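Local structure of LP04448p (Drosophila melanogaster, 2QK2) at residues Asp5-Pro17 / Leu42-Tyr54. The protein probably binds tubulin through its TOG domains and acts at microtubule plus ends, as expected of an XMAP215/Dis1-family protein. Numbering follows the deposited sequence.
Sequences DLLDPVDILSKMP and LLTDHPKLENGEY
Ile12 fills the tight half of this contact: its CD1 meets Leu43 CD2 at 3.4 Å, close for two carbons, while its CG2 lies 3.7 Å from Leu49 CD2. A chi1 of 61° sets CG1 between the backbone N and carbonyl carbon and directs the branch inward, where Leu43 and Leu49 also touch helix 71-88. Leu13 CD1 sits over the Tyr54 ring, 4.0 Å from the centroid and 13° off the normal. Tyr54 OH donates a hydrogen bond to Glu50 O in the carbonyl plane (2.6 Å) and accepts from a water that also takes Leu13 N-H, fixing the ring from both segments. Val10 CG1 covers one face of the His46 ring, 3.8 Å from its centroid, and Asp45 CB the opposite one; an alanine in place of His46 would probably leave a gap against both Val10 methyls. A single parallel bridge joins Val10 with Leu49: Val10 N to Lys48 O is nearly straight (164°), and Glu50 N meets Val10 O from above the carbonyl plane. The outer side is looser: exposed Leu6 CD2 touches Pro47 CG at 3.9 Å. Far from there, beyond Val10, Asp11 OD2 and Glu50 OE1 stand 3.4 Å apart. Apolar contacts, two backbone bonds and two waters, the second between Asp8 O and Lys48 N, therefore join this TOG domain's N-terminal loop to the end of helix 29-45 and the loop after it; the acidic pair is probably unfavourable unless screened.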
loop_
_atom_site.group_PDB
_atom_site.type_symbol
_atom_site.label_atom_id
_atom_site.label_comp_id
_atom_site.label_asym_id
_atom_site.label_seq_id
_atom_site.Cartn_x
_atom_site.Cartn_y
_atom_site.Cartn_z
ATOM N N ASP A 5 -24.541 9.402 -11.636
ATOM C CA ASP A 5 -24.905 9.048 -10.271
ATOM C C ASP A 5 -23.727 8.414 -9.542
ATOM O O ASP A 5 -23.648 8.461 -8.313
ATOM C CB ASP A 5 -26.108 8.098 -10.266
ATOM C CG ASP A 5 -27.368 8.752 -10.814
ATOM O OD1 ASP A 5 -27.680 9.890 -10.396
ATOM O OD2 ASP A 5 -28.049 8.128 -11.656
ATOM N N LEU A 6 -22.807 7.825 -10.304
ATOM C CA LEU A 6 -21.621 7.204 -9.724
ATOM C C LEU A 6 -20.762 8.279 -9.062
ATOM O O LEU A 6 -19.902 7.979 -8.235
ATOM C CB LEU A 6 -20.797 6.504 -10.808
ATOM C CG LEU A 6 -21.377 5.265 -11.497
ATOM C CD1 LEU A 6 -20.443 4.833 -12.619
ATOM C CD2 LEU A 6 -21.555 4.140 -10.485
ATOM N N LEU A 7 -20.999 9.531 -9.442
ATOM C CA LEU A 7 -20.252 10.661 -8.900
ATOM C C LEU A 7 -20.989 11.261 -7.707
ATOM O O LEU A 7 -20.559 12.265 -7.137
ATOM C CB LEU A 7 -20.070 11.734 -9.974
ATOM C CG LEU A 7 -19.475 11.295 -11.314
ATOM C CD1 LEU A 7 -19.509 12.471 -12.281
ATOM C CD2 LEU A 7 -18.052 10.789 -11.123
ATOM N N ASP A 8 -22.101 10.640 -7.338
ATOM C CA ASP A 8 -22.906 11.115 -6.223
ATOM C C ASP A 8 -22.470 10.463 -4.909
ATOM O O ASP A 8 -22.656 9.265 -4.712
ATOM C CB ASP A 8 -24.381 10.819 -6.503
ATOM C CG ASP A 8 -25.295 11.378 -5.440
ATOM O OD1 ASP A 8 -25.136 12.566 -5.087
ATOM O OD2 ASP A 8 -26.176 10.630 -4.965
ATOM N N PRO A 9 -21.884 11.253 -3.992
ATOM C CA PRO A 9 -21.416 10.746 -2.693
ATOM C C PRO A 9 -22.515 10.032 -1.911
ATOM O O PRO A 9 -23.577 10.602 -1.652
ATOM C CB PRO A 9 -20.932 12.009 -1.983
ATOM C CG PRO A 9 -20.494 12.889 -3.120
ATOM C CD PRO A 9 -21.616 12.696 -4.110
ATOM N N VAL A 10 -22.259 8.782 -1.541
ATOM C CA VAL A 10 -23.231 8.000 -0.795
ATOM C C VAL A 10 -22.840 7.841 0.672
ATOM O O VAL A 10 -21.666 7.671 1.001
ATOM C CB VAL A 10 -23.414 6.602 -1.419
ATOM C CG1 VAL A 10 -24.334 5.758 -0.553
ATOM C CG2 VAL A 10 -23.997 6.737 -2.819
ATOM N N ASP A 11 -23.841 7.907 1.544
ATOM C CA ASP A 11 -23.643 7.760 2.980
ATOM C C ASP A 11 -23.740 6.279 3.326
ATOM O O ASP A 11 -24.805 5.806 3.728
ATOM C CB ASP A 11 -24.732 8.528 3.733
ATOM C CG ASP A 11 -24.587 8.427 5.241
ATOM O OD1 ASP A 11 -23.907 7.501 5.725
ATOM O OD2 ASP A 11 -25.169 9.273 5.948
ATOM N N ILE A 12 -22.645 5.541 3.172
ATOM C CA ILE A 12 -22.674 4.117 3.481
ATOM C C ILE A 12 -22.624 3.848 4.984
ATOM O O ILE A 12 -23.020 2.777 5.441
ATOM C CB ILE A 12 -21.504 3.352 2.812
ATOM C CG1 ILE A 12 -20.166 3.884 3.327
ATOM C CG2 ILE A 12 -21.607 3.462 1.297
ATOM C CD1 ILE A 12 -18.998 2.982 2.986
ATOM N N LEU A 13 -22.137 4.812 5.754
ATOM C CA LEU A 13 -22.066 4.620 7.195
ATOM C C LEU A 13 -23.457 4.385 7.778
ATOM O O LEU A 13 -23.628 3.571 8.685
ATOM C CB LEU A 13 -21.409 5.831 7.864
ATOM C CG LEU A 13 -19.896 5.936 7.650
ATOM C CD1 LEU A 13 -19.389 7.262 8.202
ATOM C CD2 LEU A 13 -19.200 4.752 8.317
ATOM N N SER A 14 -24.454 5.085 7.247
ATOM C CA SER A 14 -25.817 4.931 7.744
ATOM C C SER A 14 -26.508 3.709 7.157
ATOM O O SER A 14 -27.603 3.350 7.584
ATOM C CB SER A 14 -26.640 6.184 7.435
ATOM O OG SER A 14 -26.711 6.415 6.040
ATOM N N LYS A 15 -25.861 3.059 6.192
ATOM C CA LYS A 15 -26.443 1.886 5.550
ATOM C C LYS A 15 -25.945 0.562 6.095
ATOM O O LYS A 15 -26.489 -0.490 5.772
ATOM C CB LYS A 15 -26.188 1.927 4.046
ATOM C CG LYS A 15 -26.858 3.085 3.342
ATOM C CD LYS A 15 -26.666 2.977 1.845
ATOM C CE LYS A 15 -27.380 4.098 1.122
ATOM N NZ LYS A 15 -27.248 3.934 -0.351
HETATM N N MSE A 16 -24.911 0.599 6.921
HETATM C CA MSE A 16 -24.385 -0.635 7.476
HETATM C C MSE A 16 -25.316 -1.266 8.488
HETATM O O MSE A 16 -26.073 -0.580 9.166
HETATM C CB MSE A 16 -23.024 -0.383 8.098
HETATM C CG MSE A 16 -21.902 -0.648 7.111
HETATM SE SE MSE A 16 -20.449 0.467 7.482
HETATM C CE MSE A 16 -19.885 -0.328 9.137
ATOM N N PRO A 17 -25.277 -2.598 8.598
ATOM C CA PRO A 17 -26.141 -3.298 9.548
ATOM C C PRO A 17 -25.893 -2.840 10.980
ATOM O O PRO A 17 -24.754 -2.564 11.371
ATOM C CB PRO A 17 -25.783 -4.766 9.320
ATOM C CG PRO A 17 -24.345 -4.700 8.920
ATOM C CD PRO A 17 -24.325 -3.529 7.965
ATOM N N LEU A 42 -21.560 -2.893 -0.148
ATOM C CA LEU A 42 -21.868 -1.470 -0.067
ATOM C C LEU A 42 -20.777 -0.671 -0.775
ATOM O O LEU A 42 -21.068 0.257 -1.527
ATOM C CB LEU A 42 -21.948 -1.011 1.392
ATOM C CG LEU A 42 -23.180 -1.428 2.196
ATOM C CD1 LEU A 42 -23.026 -0.988 3.650
ATOM C CD2 LEU A 42 -24.424 -0.808 1.562
ATOM N N LEU A 43 -19.521 -1.038 -0.531
ATOM C CA LEU A 43 -18.389 -0.342 -1.132
ATOM C C LEU A 43 -18.323 -0.519 -2.650
ATOM O O LEU A 43 -17.922 0.399 -3.369
ATOM C CB LEU A 43 -17.078 -0.811 -0.487
ATOM C CG LEU A 43 -16.903 -0.443 0.994
ATOM C CD1 LEU A 43 -15.657 -1.118 1.558
ATOM C CD2 LEU A 43 -16.797 1.071 1.141
ATOM N N THR A 44 -18.713 -1.689 -3.145
ATOM C CA THR A 44 -18.684 -1.910 -4.585
ATOM C C THR A 44 -19.883 -1.230 -5.249
ATOM O O THR A 44 -19.780 -0.767 -6.378
ATOM C CB THR A 44 -18.680 -3.414 -4.948
ATOM O OG1 THR A 44 -19.889 -4.025 -4.487
ATOM C CG2 THR A 44 -17.497 -4.111 -4.305
ATOM N N ASP A 45 -21.014 -1.151 -4.551
ATOM C CA ASP A 45 -22.192 -0.501 -5.121
ATOM C C ASP A 45 -22.109 1.028 -5.131
ATOM O O ASP A 45 -22.780 1.684 -5.935
ATOM C CB ASP A 45 -23.468 -0.911 -4.374
ATOM C CG ASP A 45 -23.835 -2.366 -4.594
ATOM O OD1 ASP A 45 -23.590 -2.886 -5.704
ATOM O OD2 ASP A 45 -24.383 -2.988 -3.659
ATOM N N HIS A 46 -21.296 1.598 -4.245
ATOM C CA HIS A 46 -21.170 3.050 -4.157
ATOM C C HIS A 46 -19.713 3.499 -4.179
ATOM O O HIS A 46 -19.119 3.764 -3.133
ATOM C CB HIS A 46 -21.844 3.534 -2.877
ATOM C CG HIS A 46 -23.228 2.996 -2.696
ATOM N ND1 HIS A 46 -24.267 3.318 -3.542
ATOM C CD2 HIS A 46 -23.737 2.134 -1.784
ATOM C CE1 HIS A 46 -25.357 2.677 -3.160
ATOM N NE2 HIS A 46 -25.063 1.952 -2.095
ATOM N N PRO A 47 -19.125 3.610 -5.379
ATOM C CA PRO A 47 -17.730 4.024 -5.568
ATOM C C PRO A 47 -17.381 5.414 -5.037
ATOM O O PRO A 47 -16.211 5.714 -4.795
ATOM C CB PRO A 47 -17.541 3.909 -7.080
ATOM C CG PRO A 47 -18.899 4.234 -7.607
ATOM C CD PRO A 47 -19.800 3.449 -6.679
ATOM N N LYS A 48 -18.389 6.262 -4.859
ATOM C CA LYS A 48 -18.161 7.612 -4.347
ATOM C C LYS A 48 -18.732 7.693 -2.934
ATOM O O LYS A 48 -19.934 7.530 -2.725
ATOM C CB LYS A 48 -18.836 8.646 -5.253
ATOM C CG LYS A 48 -18.535 10.090 -4.895
ATOM C CD LYS A 48 -17.075 10.428 -5.136
ATOM C CE LYS A 48 -16.802 11.897 -4.846
ATOM N NZ LYS A 48 -15.382 12.279 -5.116
ATOM N N LEU A 49 -17.865 7.950 -1.963
ATOM C CA LEU A 49 -18.288 8.005 -0.572
ATOM C C LEU A 49 -18.397 9.405 0.010
ATOM O O LEU A 49 -17.552 10.268 -0.220
ATOM C CB LEU A 49 -17.340 7.161 0.285
ATOM C CG LEU A 49 -17.220 5.700 -0.172
ATOM C CD1 LEU A 49 -16.173 4.966 0.654
ATOM C CD2 LEU A 49 -18.579 5.022 -0.049
ATOM N N GLU A 50 -19.457 9.609 0.781
ATOM C CA GLU A 50 -19.724 10.882 1.437
ATOM C C GLU A 50 -18.754 11.084 2.605
ATOM O O GLU A 50 -18.214 10.115 3.149
ATOM C CB GLU A 50 -21.163 10.866 1.949
ATOM C CG GLU A 50 -21.680 12.170 2.512
ATOM C CD GLU A 50 -23.106 12.030 3.015
ATOM O OE1 GLU A 50 -23.303 11.425 4.092
ATOM O OE2 GLU A 50 -24.031 12.504 2.322
ATOM N N ASN A 51 -18.527 12.338 2.984
ATOM C CA ASN A 51 -17.645 12.635 4.109
ATOM C C ASN A 51 -18.284 12.047 5.361
ATOM O O ASN A 51 -19.495 11.863 5.405
ATOM C CB ASN A 51 -17.495 14.143 4.295
ATOM C CG ASN A 51 -16.873 14.814 3.099
ATOM O OD1 ASN A 51 -15.749 14.498 2.713
ATOM N ND2 ASN A 51 -17.603 15.750 2.500
ATOM N N GLY A 52 -17.475 11.755 6.372
ATOM C CA GLY A 52 -18.022 11.188 7.594
ATOM C C GLY A 52 -16.956 10.726 8.563
ATOM O O GLY A 52 -15.767 10.903 8.307
ATOM N N GLU A 53 -17.380 10.137 9.679
ATOM C CA GLU A 53 -16.446 9.643 10.688
ATOM C C GLU A 53 -16.142 8.172 10.412
ATOM O O GLU A 53 -16.832 7.289 10.915
ATOM C CB GLU A 53 -17.056 9.782 12.085
ATOM C CG GLU A 53 -17.454 11.205 12.458
ATOM C CD GLU A 53 -16.300 12.174 12.348
ATOM O OE1 GLU A 53 -15.213 11.858 12.879
ATOM O OE2 GLU A 53 -16.477 13.249 11.734
ATOM N N TYR A 54 -15.104 7.912 9.625
ATOM C CA TYR A 54 -14.746 6.536 9.277
ATOM C C TYR A 54 -13.749 5.892 10.230
ATOM O O TYR A 54 -13.384 4.724 10.061
ATOM C CB TYR A 54 -14.194 6.488 7.847
ATOM C CG TYR A 54 -15.230 6.797 6.791
ATOM C CD1 TYR A 54 -15.418 8.099 6.319
ATOM C CD2 TYR A 54 -16.046 5.788 6.283
ATOM C CE1 TYR A 54 -16.405 8.382 5.357
ATOM C CE2 TYR A 54 -17.024 6.054 5.335
ATOM C CZ TYR A 54 -17.201 7.350 4.874
ATOM O OH TYR A 54 -18.175 7.596 3.930
HETATM O O HOH W 1 -21.390 6.507 -5.272
HETATM O O HOH W 2 -20.826 7.369 4.812
#